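Local coordinates for Glyoxalase/bleomycin resistance protein/dioxygenase (Catenulispora acidiphila, PDB 4G6X) that probably acts as a dioxygenase or a related enzyme of the vicinal oxygen chelate superfamily, at residues Val32-Gln37 against Asp140-Leu145; Glu41-Gly46 against Ala136-Thr141; Leu48-Lys53 against Leu64-Pro69; Gly98-Ser103 against Leu145-Gln150. All coordinates share one frame; numbering follows the deposited sequence. Where two conformers were deposited one is given.

Contact 1: Val32-Gln37 against Asp140-Leu145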
loop_
_atom_site.group_PDB
_atom_site.type_symbol
_atom_site.label_atom_id
_atom_site.label_comp_id
_atom_site.label_asym_id
_atom_site.label_seq_id
_atom_site.Cartn_x
_atom_site.Cartn_y
_atom_site.Cartn_z
ATOM N N VAL A 32 3.548 5.282 0.788
ATOM C CA VAL A 32 3.100 6.293 1.741
ATOM C C VAL A 32 3.406 7.657 1.115
ATOM O O VAL A 32 4.441 7.860 0.444
ATOM C CB VAL A 32 3.839 6.123 3.089
ATOM C CG1 VAL A 32 3.728 7.345 3.973
ATOM C CG2 VAL A 32 3.271 4.920 3.824
ATOM N N PHE A 33 2.485 8.622 1.329
ATOM C CA PHE A 33 2.679 9.967 0.896
ATOM C C PHE A 33 3.372 10.769 1.957
ATOM O O PHE A 33 2.845 10.904 3.068
ATOM C CB PHE A 33 1.306 10.609 0.597
ATOM C CG PHE A 33 0.575 10.000 -0.611
ATOM C CD1 PHE A 33 0.916 10.355 -1.896
ATOM C CD2 PHE A 33 -0.481 9.170 -0.440
ATOM C CE1 PHE A 33 0.263 9.810 -2.986
ATOM C CE2 PHE A 33 -1.152 8.583 -1.533
ATOM C CZ PHE A 33 -0.786 8.937 -2.802
ATOM N N VAL A 34 4.548 11.272 1.620
ATOM C CA VAL A 34 5.386 12.010 2.595
ATOM C C VAL A 34 5.455 13.472 2.199
ATOM O O VAL A 34 5.486 13.846 1.021
ATOM C CB VAL A 34 6.795 11.404 2.715
ATOM C CG1 VAL A 34 6.688 9.965 3.126
ATOM C CG2 VAL A 34 7.576 11.484 1.406
ATOM N N ASP A 35 5.514 14.329 3.202
ATOM C CA ASP A 35 5.641 15.742 2.921
ATOM C C ASP A 35 6.987 16.169 2.304
ATOM O O ASP A 35 7.012 17.021 1.410
ATOM C CB ASP A 35 5.318 16.543 4.166
ATOM C CG ASP A 35 6.319 16.348 5.305
ATOM O OD1 ASP A 35 7.016 15.286 5.323
ATOM O OD2 ASP A 35 6.398 17.242 6.206
ATOM N N ASP A 36 8.096 15.528 2.698
ATOM C CA ASP A 36 9.448 15.940 2.316
ATOM C C ASP A 36 10.224 14.638 2.157
ATOM O O ASP A 36 10.386 13.897 3.132
ATOM C CB ASP A 36 9.999 16.767 3.483
ATOM C CG ASP A 36 11.435 17.230 3.294
ATOM O OD1 ASP A 36 11.699 18.393 3.662
ATOM O OD2 ASP A 36 12.339 16.459 2.893
ATOM N N GLN A 37 10.623 14.318 0.923
ATOM C CA GLN A 37 11.326 13.013 0.709
ATOM C C GLN A 37 12.649 12.876 1.417
ATOM O O GLN A 37 13.000 11.734 1.707
ATOM C CB GLN A 37 11.518 12.679 -0.755
ATOM C CG GLN A 37 10.208 12.522 -1.475
ATOM C CD GLN A 37 10.400 12.158 -2.975
ATOM O OE1 GLN A 37 10.871 12.985 -3.773
ATOM N NE2 GLN A 37 10.073 10.908 -3.349
ATOM N N ASP A 140 5.296 9.242 11.777
ATOM C CA ASP A 140 6.445 9.167 10.883
ATOM C C ASP A 140 7.199 10.459 10.623
ATOM O O ASP A 140 8.185 10.463 9.861
ATOM C CB ASP A 140 6.136 8.419 9.556
ATOM C CG ASP A 140 5.406 9.240 8.564
ATOM O OD1 ASP A 140 4.934 10.348 8.884
ATOM O OD2 ASP A 140 5.261 8.763 7.400
ATOM N N THR A 141 6.727 11.590 11.235
ATOM C CA THR A 141 7.240 12.948 11.041
ATOM C C THR A 141 6.872 13.593 9.711
ATOM O O THR A 141 7.193 14.739 9.499
ATOM C CB THR A 141 8.759 13.148 11.311
ATOM O OG1 THR A 141 9.583 12.605 10.267
ATOM C CG2 THR A 141 9.166 12.498 12.666
ATOM N N CYS A 142 6.275 12.798 8.824
ATOM C CA CYS A 142 6.033 13.151 7.429
ATOM C C CYS A 142 4.539 13.372 7.107
ATOM O O CYS A 142 4.181 13.404 5.923
ATOM C CB CYS A 142 6.579 12.084 6.471
ATOM S SG CYS A 142 8.373 11.874 6.652
ATOM N N GLY A 143 3.690 13.486 8.127
ATOM C CA GLY A 143 2.262 13.652 7.989
ATOM C C GLY A 143 1.405 12.392 8.105
ATOM O O GLY A 143 0.198 12.445 7.876
ATOM N N ASN A 144 2.010 11.255 8.475
ATOM C CA ASN A 144 1.309 9.979 8.633
ATOM C C ASN A 144 1.454 9.363 10.028
ATOM O O ASN A 144 2.486 9.575 10.742
ATOM C CB ASN A 144 1.809 8.941 7.651
ATOM C CG ASN A 144 1.872 9.415 6.245
ATOM O OD1 ASN A 144 2.958 9.616 5.682
ATOM N ND2 ASN A 144 0.719 9.604 5.633
ATOM N N LEU A 145 0.449 8.577 10.395
ATOM C CA LEU A 145 0.570 7.643 11.498
ATOM C C LEU A 145 0.866 6.291 10.864
ATOM O O LEU A 145 0.334 5.975 9.790
ATOM C CB LEU A 145 -0.755 7.584 12.291
ATOM C CG LEU A 145 -1.189 8.891 13.020
ATOM C CD1 LEU A 145 -2.557 8.780 13.631
ATOM C CD2 LEU A 145 -0.161 9.307 14.088
#
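Asp35 and Cys142 meet through their backbones. Asp35 N donates to Cys142 O at 3.2 Å, with an N-H...O angle of 148°. The donor sits somewhat tilted from the carbonyl plane. Lys91 NZ, from helix 87-96, is a second donor to Cys142 O and also bonds Phe33 O.

The apolar part is small. Val34 CB lies 3.8 Å from Cys142 CB, and Ala40 of helix 37-46 touches both side chains. Val32 points at the Asn144 side chain, and the two come from opposite directions.

This contact bridges the two halves of a vicinal oxygen chelate fold. Strand 29-34 is an outermost strand of one four-stranded sheet. Residues 140-145 form the turn between strands 134-139 and 145-150 of the other sheet.

Carboxylates shape both sides. Asp35 CG stands between its backbone N and carbonyl carbon (chi1 66°), which lays the carboxylate along Cys142. Asp35 OD1 comes within 3.2 Å of Cys142 CA. Asp35 OD2 forms a salt bridge with Lys39, whose NZ also bonds Thr141 O.

Asp140 folds the turn from inside. Its OD1 accepts from Cys142 N at 2.8 Å, which makes an Asx turn. Asp140 OD1 also accepts from Asn144 N at 3.1 Å. The two donors come from opposite faces of the carboxylate, and this should hold the group's rotation. Asp140 OD2 accepts a hydrogen bond from Tyr44 OH. Thr141 OG1 donates to Asp140 O at 2.6 Å.

Contact 2: Glu41-Gly46 against Ala136-Thr141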
loop_
_atom_site.group_PDB
_atom_site.type_symbol
_atom_site.label_atom_id
_atom_site.label_comp_id
_atom_site.label_asym_id
_atom_site.label_seq_id
_atom_site.Cartn_x
_atom_site.Cartn_y
_atom_site.Cartn_z
ATOM N N GLU A 41 13.371 9.837 3.835
ATOM C CA GLU A 41 14.514 8.916 3.685
ATOM C C GLU A 41 15.230 8.739 5.026
ATOM O O GLU A 41 15.517 7.606 5.457
ATOM C CB GLU A 41 15.504 9.406 2.650
ATOM C CG GLU A 41 16.610 8.368 2.481
ATOM C CD GLU A 41 17.653 8.721 1.451
ATOM O OE1 GLU A 41 17.535 9.752 0.782
ATOM O OE2 GLU A 41 18.628 7.946 1.343
ATOM N N SER A 42 15.521 9.872 5.656
ATOM C CA SER A 42 16.204 9.901 6.961
ATOM C C SER A 42 15.436 9.132 8.029
ATOM O O SER A 42 16.023 8.432 8.839
ATOM C CB SER A 42 16.347 11.368 7.440
ATOM O OG SER A 42 16.802 11.432 8.797
ATOM N N PHE A 43 14.123 9.345 8.128
ATOM C CA PHE A 43 13.304 8.664 9.116
ATOM C C PHE A 43 13.100 7.159 8.885
ATOM O O PHE A 43 13.267 6.333 9.780
ATOM C CB PHE A 43 11.908 9.318 9.223
ATOM C CG PHE A 43 11.107 8.760 10.354
ATOM C CD1 PHE A 43 11.241 9.305 11.636
ATOM C CD2 PHE A 43 10.217 7.684 10.182
ATOM C CE1 PHE A 43 10.517 8.762 12.691
ATOM C CE2 PHE A 43 9.501 7.171 11.241
ATOM C CZ PHE A 43 9.628 7.729 12.487
ATOM N N TYR A 44 12.742 6.811 7.647
ATOM C CA TYR A 44 12.382 5.453 7.333
ATOM C C TYR A 44 13.602 4.562 7.370
ATOM O O TYR A 44 13.466 3.432 7.778
ATOM C CB TYR A 44 11.674 5.318 5.978
ATOM C CG TYR A 44 10.161 5.650 6.124
ATOM C CD1 TYR A 44 9.684 6.941 6.313
ATOM C CD2 TYR A 44 9.237 4.630 6.197
ATOM C CE1 TYR A 44 8.315 7.182 6.541
ATOM C CE2 TYR A 44 7.906 4.840 6.409
ATOM C CZ TYR A 44 7.411 6.149 6.558
ATOM O OH TYR A 44 6.067 6.374 6.774
ATOM N N THR A 45 14.740 5.076 6.928
ATOM C CA THR A 45 16.003 4.320 7.019
ATOM C C THR A 45 16.685 4.449 8.372
ATOM O O THR A 45 17.042 3.429 8.991
ATOM C CB THR A 45 16.979 4.696 5.892
ATOM O OG1 THR A 45 17.462 6.024 6.130
ATOM C CG2 THR A 45 16.349 4.542 4.564
ATOM N N GLY A 46 16.826 5.675 8.870
ATOM C CA GLY A 46 17.595 5.927 10.083
ATOM C C GLY A 46 16.957 5.479 11.372
ATOM O O GLY A 46 17.638 5.039 12.331
ATOM N N ALA A 136 0.737 -0.986 17.850
ATOM C CA ALA A 136 1.217 0.319 18.322
ATOM C C ALA A 136 1.141 1.294 17.152
ATOM O O ALA A 136 1.196 0.876 15.995
ATOM C CB ALA A 136 2.647 0.258 18.851
ATOM N N ILE A 137 1.049 2.582 17.451
ATOM C CA ILE A 137 0.943 3.586 16.386
ATOM C C ILE A 137 1.969 4.691 16.626
ATOM O O ILE A 137 2.064 5.233 17.737
ATOM C CB ILE A 137 -0.463 4.153 16.298
ATOM C CG1 ILE A 137 -1.434 3.029 15.951
ATOM C CG2 ILE A 137 -0.530 5.279 15.245
ATOM C CD1 ILE A 137 -2.867 3.458 15.929
ATOM N N LEU A 138 2.751 4.959 15.579
ATOM C CA LEU A 138 3.794 5.975 15.627
ATOM C C LEU A 138 3.599 7.087 14.585
ATOM O O LEU A 138 2.888 6.900 13.597
ATOM C CB LEU A 138 5.212 5.359 15.505
ATOM C CG LEU A 138 5.544 4.670 14.167
ATOM C CD1 LEU A 138 6.213 5.622 13.189
ATOM C CD2 LEU A 138 6.512 3.509 14.389
ATOM N N ASP A 139 4.193 8.254 14.893
ATOM C CA ASP A 139 4.211 9.420 13.982
ATOM C C ASP A 139 5.478 9.312 13.098
ATOM O O ASP A 139 6.635 9.278 13.617
ATOM C CB ASP A 139 4.206 10.680 14.826
ATOM C CG ASP A 139 4.312 11.968 14.013
ATOM O OD1 ASP A 139 4.353 11.967 12.783
ATOM O OD2 ASP A 139 4.363 13.013 14.698
ATOM N N ASP A 140 5.296 9.242 11.777
ATOM C CA ASP A 140 6.445 9.167 10.883
ATOM C C ASP A 140 7.199 10.459 10.623
ATOM O O ASP A 140 8.185 10.463 9.861
ATOM C CB ASP A 140 6.136 8.419 9.556
ATOM C CG ASP A 140 5.406 9.240 8.564
ATOM O OD1 ASP A 140 4.934 10.348 8.884
ATOM O OD2 ASP A 140 5.261 8.763 7.400
ATOM N N THR A 141 6.727 11.590 11.235
ATOM C CA THR A 141 7.240 12.948 11.041
ATOM C C THR A 141 6.872 13.593 9.711
ATOM O O THR A 141 7.193 14.739 9.499
ATOM C CB THR A 141 8.759 13.148 11.311
ATOM O OG1 THR A 141 9.583 12.605 10.267
ATOM C CG2 THR A 141 9.166 12.498 12.666
#
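Phe43 and Tyr44 of helix 37-46 reach the end of strand 134-139 and the turn that follows it. In this vicinal oxygen chelate fold the contact joins the helix after the first strand to the sheet formed by the later strands of the chain.

Phe43 has the most surface buried by the contact. Its CG is anti to the backbone N (chi1 -172°), which carries the ring out from the helix to the Asp140 backbone. Asp140 O sits over a ring face, offset toward the rim, and is 3.4 Å from Phe43 CG. Asp140 CA makes a CH-pi contact, 4.1 Å from the centroid of the Phe43 ring. Leu138 CD1 meets the ring at its edge, 4.1 Å from Phe43 CZ. Thr141 crosses obliquely at the CD1-CE1 side of the ring, with CG2 3.9 Å from Phe43 CD1. Leu48 and Val121 also pack on Phe43.

Asp139 points away from the helix and braces the turn instead. Its OD1 accepts from Thr141 N at 2.9 Å, an Asx turn, while OD2 forms a salt bridge with Arg122.

Tyr44 CG lies anti to the carbonyl carbon, beside the backbone N (chi1 -82°), and the hydroxyl end of the side chain reaches Asp140. Phe50 and Ile146 pack against it. The Asp140 carboxylate stands at the edge of the Tyr44 ring, and the two planes are 79° apart. The Tyr44 hydroxyl is the donor: OH meets Asp140 OD2 at 2.6 Å, on the anti lone pair of that oxygen.

Contact 3: Leu48-Lys53 against Leu64-Pro69; sequences LGFLVK and LTVVSP
Val67 meets Leu51 in an antiparallel hydrogen-bonded pair. Leu51 N donates to Val67 O at 2.9 Å in a nearly straight bond, with an N-H...O angle of 177°. Val67 N returns a bond to Leu51 O, also 2.9 Å.

The two side chains lie on the same face of the sheet. Val67 CG1 is anti to the carbonyl carbon (chi1 -72°) and CG2 lies between the N and the carbonyl carbon, and the branches part toward different neighbours. Val67 CG2 faces Leu51 CB at 4.2 Å. Val67 CG1 lies 3.9 Å from Lys53 CB. Leu51 extends past Val67, and its CD1 reaches Pro69 CB at 4.2 Å.

Phe50 packs on Val66 and lays its ring edge along the Val67-Ser68 backbone. Its CB touches Val66 CG2 at 3.6 Å, and the two side chains cross at about a right angle. Phe50 CD1 is 3.8 Å from Ser68 N. The ring also makes an edge-to-face contact with Phe104, and Met25 of the second subunit packs on it.

One pair further on, Val52 and Val66 form a non-hydrogen-bonded pair whose side chains diverge. Lys53 N then bonds Thr65 O at 2.9 Å. The lysine chain bends, and NZ bonds Pro72 O.

This is the open end of the beta hairpin of strands 51-58 and 61-67, at the margin of a four-stranded sheet of the vicinal oxygen chelate fold.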
loop_
_atom_site.group_PDB
_atom_site.type_symbol
_atom_site.label_atom_id
_atom_site.label_comp_id
_atom_site.label_asym_id
_atom_site.label_seq_id
_atom_site.Cartn_x
_atom_site.Cartn_y
_atom_site.Cartn_z
ATOM N N LEU A 48 13.404 3.662 11.399
ATOM C CA LEU A 48 12.629 2.453 11.245
ATOM C C LEU A 48 13.467 1.244 10.769
ATOM O O LEU A 48 13.055 0.102 10.956
ATOM C CB LEU A 48 11.485 2.673 10.266
ATOM C CG LEU A 48 10.500 3.756 10.739
ATOM C CD1 LEU A 48 9.269 3.729 9.773
ATOM C CD2 LEU A 48 10.038 3.641 12.183
ATOM N N GLY A 49 14.611 1.502 10.161
ATOM C CA GLY A 49 15.521 0.444 9.729
ATOM C C GLY A 49 15.349 -0.111 8.330
ATOM O O GLY A 49 15.997 -1.124 7.956
ATOM N N PHE A 50 14.482 0.493 7.536
ATOM C CA PHE A 50 14.444 0.158 6.122
ATOM C C PHE A 50 15.733 0.529 5.370
ATOM O O PHE A 50 16.525 1.373 5.795
ATOM C CB PHE A 50 13.227 0.774 5.405
ATOM C CG PHE A 50 11.882 0.307 5.929
ATOM C CD1 PHE A 50 11.373 -0.947 5.599
ATOM C CD2 PHE A 50 11.121 1.129 6.725
ATOM C CE1 PHE A 50 10.134 -1.360 6.060
ATOM C CE2 PHE A 50 9.867 0.738 7.171
ATOM C CZ PHE A 50 9.360 -0.499 6.827
ATOM N N LEU A 51 15.954 -0.152 4.259
ATOM C CA LEU A 51 17.109 0.103 3.397
ATOM C C LEU A 51 16.644 0.748 2.103
ATOM O O LEU A 51 15.613 0.337 1.526
ATOM C CB LEU A 51 17.788 -1.216 3.005
ATOM C CG LEU A 51 18.142 -2.145 4.171
ATOM C CD1 LEU A 51 18.842 -3.370 3.596
ATOM C CD2 LEU A 51 19.024 -1.424 5.175
ATOM N N VAL A 52 17.428 1.684 1.588
ATOM C CA VAL A 52 17.081 2.251 0.253
ATOM C C VAL A 52 17.258 1.188 -0.842
ATOM O O VAL A 52 18.264 0.455 -0.847
ATOM C CB VAL A 52 17.929 3.499 -0.066
ATOM C CG1 VAL A 52 17.721 3.933 -1.523
ATOM C CG2 VAL A 52 17.558 4.614 0.899
ATOM N N LYS A 53 16.243 1.005 -1.685
ATOM C CA LYS A 53 16.269 0.073 -2.782
ATOM C C LYS A 53 16.503 0.807 -4.093
ATOM O O LYS A 53 17.423 0.524 -4.819
ATOM C CB LYS A 53 14.980 -0.723 -2.827
ATOM C CG LYS A 53 14.879 -1.678 -3.952
ATOM C CD LYS A 53 15.929 -2.785 -3.748
ATOM C CE LYS A 53 15.548 -3.984 -4.585
ATOM N NZ LYS A 53 16.496 -5.101 -4.333
ATOM N N LEU A 64 11.678 6.998 -5.017
ATOM C CA LEU A 64 12.426 6.537 -3.848
ATOM C C LEU A 64 11.687 5.398 -3.187
ATOM O O LEU A 64 10.567 5.593 -2.623
ATOM C CB LEU A 64 12.498 7.737 -2.907
ATOM C CG LEU A 64 13.195 7.456 -1.582
ATOM C CD1 LEU A 64 14.641 7.002 -1.797
ATOM C CD2 LEU A 64 13.075 8.705 -0.669
ATOM N N THR A 65 12.287 4.201 -3.198
ATOM C CA THR A 65 11.676 3.097 -2.531
ATOM C C THR A 65 12.640 2.561 -1.488
ATOM O O THR A 65 13.848 2.660 -1.646
ATOM C CB THR A 65 11.293 1.965 -3.481
ATOM O OG1 THR A 65 12.490 1.516 -4.130
ATOM C CG2 THR A 65 10.336 2.464 -4.511
ATOM N N VAL A 66 12.056 1.963 -0.460
ATOM C CA VAL A 66 12.809 1.220 0.564
ATOM C C VAL A 66 12.293 -0.206 0.742
ATOM O O VAL A 66 11.196 -0.561 0.328
ATOM C CB VAL A 66 12.772 1.987 1.916
ATOM C CG1 VAL A 66 13.394 3.388 1.788
ATOM C CG2 VAL A 66 11.377 2.037 2.528
ATOM N N VAL A 67 13.114 -1.076 1.352
ATOM C CA VAL A 67 12.745 -2.456 1.566
ATOM C C VAL A 67 13.164 -2.839 2.981
ATOM O O VAL A 67 14.029 -2.170 3.581
ATOM C CB VAL A 67 13.461 -3.402 0.608
ATOM C CG1 VAL A 67 12.918 -3.283 -0.797
ATOM C CG2 VAL A 67 14.953 -3.149 0.619
ATOM N N SER A 68 12.543 -3.885 3.504
ATOM C CA SER A 68 12.946 -4.457 4.792
ATOM C C SER A 68 14.265 -5.201 4.602
ATOM O O SER A 68 14.468 -5.864 3.573
ATOM C CB SER A 68 11.882 -5.448 5.303
ATOM O OG SER A 68 12.362 -6.176 6.442
ATOM N N PRO A 69 15.170 -5.087 5.587
ATOM C CA PRO A 69 16.417 -5.871 5.521
ATOM C C PRO A 69 16.143 -7.364 5.482
ATOM O O PRO A 69 16.908 -8.114 4.876
ATOM C CB PRO A 69 17.172 -5.505 6.811
ATOM C CG PRO A 69 16.420 -4.433 7.463
ATOM C CD PRO A 69 15.157 -4.125 6.697
#

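Contact 4: Gly98-Ser103 against Leu145-Gln150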
loop_
_atom_site.group_PDB
_atom_site.type_symbol
_atom_site.label_atom_id
_atom_site.label_comp_id
_atom_site.label_asym_id
_atom_site.label_seq_id
_atom_site.Cartn_x
_atom_site.Cartn_y
_atom_site.Cartn_z
ATOM N N GLY A 98 -6.840 9.359 14.111
ATOM C CA GLY A 98 -5.950 8.306 14.626
ATOM C C GLY A 98 -5.772 7.129 13.712
ATOM O O GLY A 98 -5.429 6.026 14.140
ATOM N N ILE A 99 -6.073 7.326 12.444
ATOM C CA ILE A 99 -6.051 6.249 11.486
ATOM C C ILE A 99 -4.697 6.156 10.765
ATOM O O ILE A 99 -4.231 7.112 10.181
ATOM C CB ILE A 99 -7.143 6.428 10.402
ATOM C CG1 ILE A 99 -8.536 6.423 11.060
ATOM C CG2 ILE A 99 -6.997 5.347 9.378
ATOM C CD1 ILE A 99 -9.597 6.990 10.157
ATOM N N PRO A 100 -4.038 5.020 10.866
ATOM C CA PRO A 100 -2.724 4.846 10.211
ATOM C C PRO A 100 -2.812 4.691 8.695
ATOM O O PRO A 100 -3.762 4.118 8.176
ATOM C CB PRO A 100 -2.176 3.558 10.843
ATOM C CG PRO A 100 -3.384 2.834 11.253
ATOM C CD PRO A 100 -4.367 3.867 11.716
ATOM N N ALA A 101 -1.850 5.283 8.015
ATOM C CA ALA A 101 -1.749 5.244 6.578
ATOM C C ALA A 101 -1.189 3.948 6.085
ATOM O O ALA A 101 -1.396 3.570 4.909
ATOM C CB ALA A 101 -0.869 6.395 6.106
ATOM N N ALA A 102 -0.452 3.284 6.954
ATOM C CA ALA A 102 0.175 2.033 6.586
ATOM C C ALA A 102 0.493 1.245 7.833
ATOM O O ALA A 102 0.550 1.787 8.952
ATOM C CB ALA A 102 1.450 2.310 5.806
ATOM N N SER A 103 0.654 -0.071 7.659
ATOM C CA SER A 103 0.948 -0.967 8.783
ATOM C C SER A 103 2.064 -1.960 8.425
ATOM O O SER A 103 2.013 -2.592 7.361
ATOM C CB SER A 103 -0.312 -1.758 9.210
ATOM O OG SER A 103 -1.492 -0.962 9.319
ATOM N N LEU A 145 0.449 8.577 10.395
ATOM C CA LEU A 145 0.570 7.643 11.498
ATOM C C LEU A 145 0.866 6.291 10.864
ATOM O O LEU A 145 0.334 5.975 9.790
ATOM C CB LEU A 145 -0.755 7.584 12.291
ATOM C CG LEU A 145 -1.189 8.891 13.020
ATOM C CD1 LEU A 145 -2.557 8.780 13.631
ATOM C CD2 LEU A 145 -0.161 9.307 14.088
ATOM N N ILE A 146 1.669 5.485 11.550
ATOM C CA ILE A 146 2.145 4.229 11.011
ATOM C C ILE A 146 1.865 3.218 12.084
ATOM O O ILE A 146 2.193 3.464 13.256
ATOM C CB ILE A 146 3.651 4.255 10.769
ATOM C CG1 ILE A 146 4.006 5.286 9.684
ATOM C CG2 ILE A 146 4.186 2.875 10.365
ATOM C CD1 ILE A 146 3.353 5.059 8.325
ATOM N N GLN A 147 1.215 2.137 11.706
ATOM C CA GLN A 147 0.936 1.065 12.655
ATOM C C GLN A 147 1.987 -0.052 12.589
ATOM O O GLN A 147 2.342 -0.530 11.502
ATOM C CB GLN A 147 -0.476 0.518 12.397
ATOM C CG GLN A 147 -1.015 -0.478 13.398
ATOM C CD GLN A 147 -2.366 -1.015 12.985
ATOM O OE1 GLN A 147 -2.534 -1.578 11.905
ATOM N NE2 GLN A 147 -3.305 -0.861 13.834
ATOM N N LEU A 148 2.419 -0.469 13.781
ATOM C CA LEU A 148 3.125 -1.726 14.000
ATOM C C LEU A 148 2.173 -2.796 14.505
ATOM O O LEU A 148 1.348 -2.573 15.384
ATOM C CB LEU A 148 4.189 -1.537 15.038
ATOM C CG LEU A 148 5.541 -0.917 14.683
ATOM C CD1 LEU A 148 5.674 -0.268 13.350
ATOM C CD2 LEU A 148 6.227 -0.179 15.844
HETATM N N MSE A 149 2.295 -3.979 13.937
HETATM C CA MSE A 149 1.394 -5.089 14.230
HETATM C C MSE A 149 2.194 -6.305 14.605
HETATM O O MSE A 149 3.048 -6.783 13.824
HETATM C CB MSE A 149 0.582 -5.530 13.015
HETATM C CG MSE A 149 -0.384 -4.454 12.463
HETATM SE SE MSE A 149 -1.564 -5.028 10.938
HETATM C CE MSE A 149 -1.902 -6.723 11.846
ATOM N N GLN A 150 1.852 -6.904 15.739
ATOM C CA GLN A 150 2.670 -8.051 16.159
ATOM C C GLN A 150 2.193 -9.334 15.552
ATOM O O GLN A 150 1.082 -9.825 15.822
ATOM C CB GLN A 150 2.863 -8.178 17.651
ATOM C CG GLN A 150 3.802 -9.353 17.948
ATOM C CD GLN A 150 4.173 -9.430 19.398
ATOM O OE1 GLN A 150 5.145 -8.836 19.848
ATOM N NE2 GLN A 150 3.412 -10.209 20.135
HETATM O O HOH W 1 -1.996 8.306 8.937
#
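Parallel pairing of Ser103 with Gln147 joins strand 102-106, outermost in its sheet, to strand 145-150 of the vicinal oxygen chelate fold. Gln147 N donates to Ala102 O at 2.9 Å, and the N-H...O angle is 173°. Ala101 N donates to Leu145 O, also at 2.9 Å.

Before the strand the chain leaves helix 87-96 through a Schellman motif. Leu145 CD1 lies 3.6 Å from Gly98 CA, at the C-prime residue of that motif. Pro100 CB packs against Gln147 CB at 3.8 Å. A water accepts from Leu145 N at 2.9 Å and lies beside Ile99 O.

The Gln147 side chain is extended, with CG anti to the backbone N (chi1 -172°). A bond from Ser103 OG to Gln147 OE1, 2.9 Å, is doubtful, because the serine has two deposited conformers. A bound glycerol, probably from crystallisation, lies near selenomethionine Met149.

Ala102 N is buried without a partner in the model, probably at a small cost. The pairing rests on two backbone bonds, Ala101 N to Leu145 O and Gln147 N to Ala102 O, while the serine-glutamine bond may not be present all the time.

From the N terminus, contact 1 starts at the end of strand 29-34 and contact 2 in the helix that follows. Both close on the same part of the chain, around strand 134-139 and its turn, and share Asp140 and Thr141. Contact 3 closes a short hairpin loop nested inside the loops of contacts 1 and 2. Contact 4 opens later, at 98-103, and closes at 145-150, so it crosses contacts 1 and 2. It shares Leu145 with contact 1. Contacts 3 and 4 lie in series, their centres about 17 Å apart, and each joins neighbouring strands, in different sheets. Contacts 1 and 2 tie strand 29-34 and helix 37-46 to the other sheet and its turn.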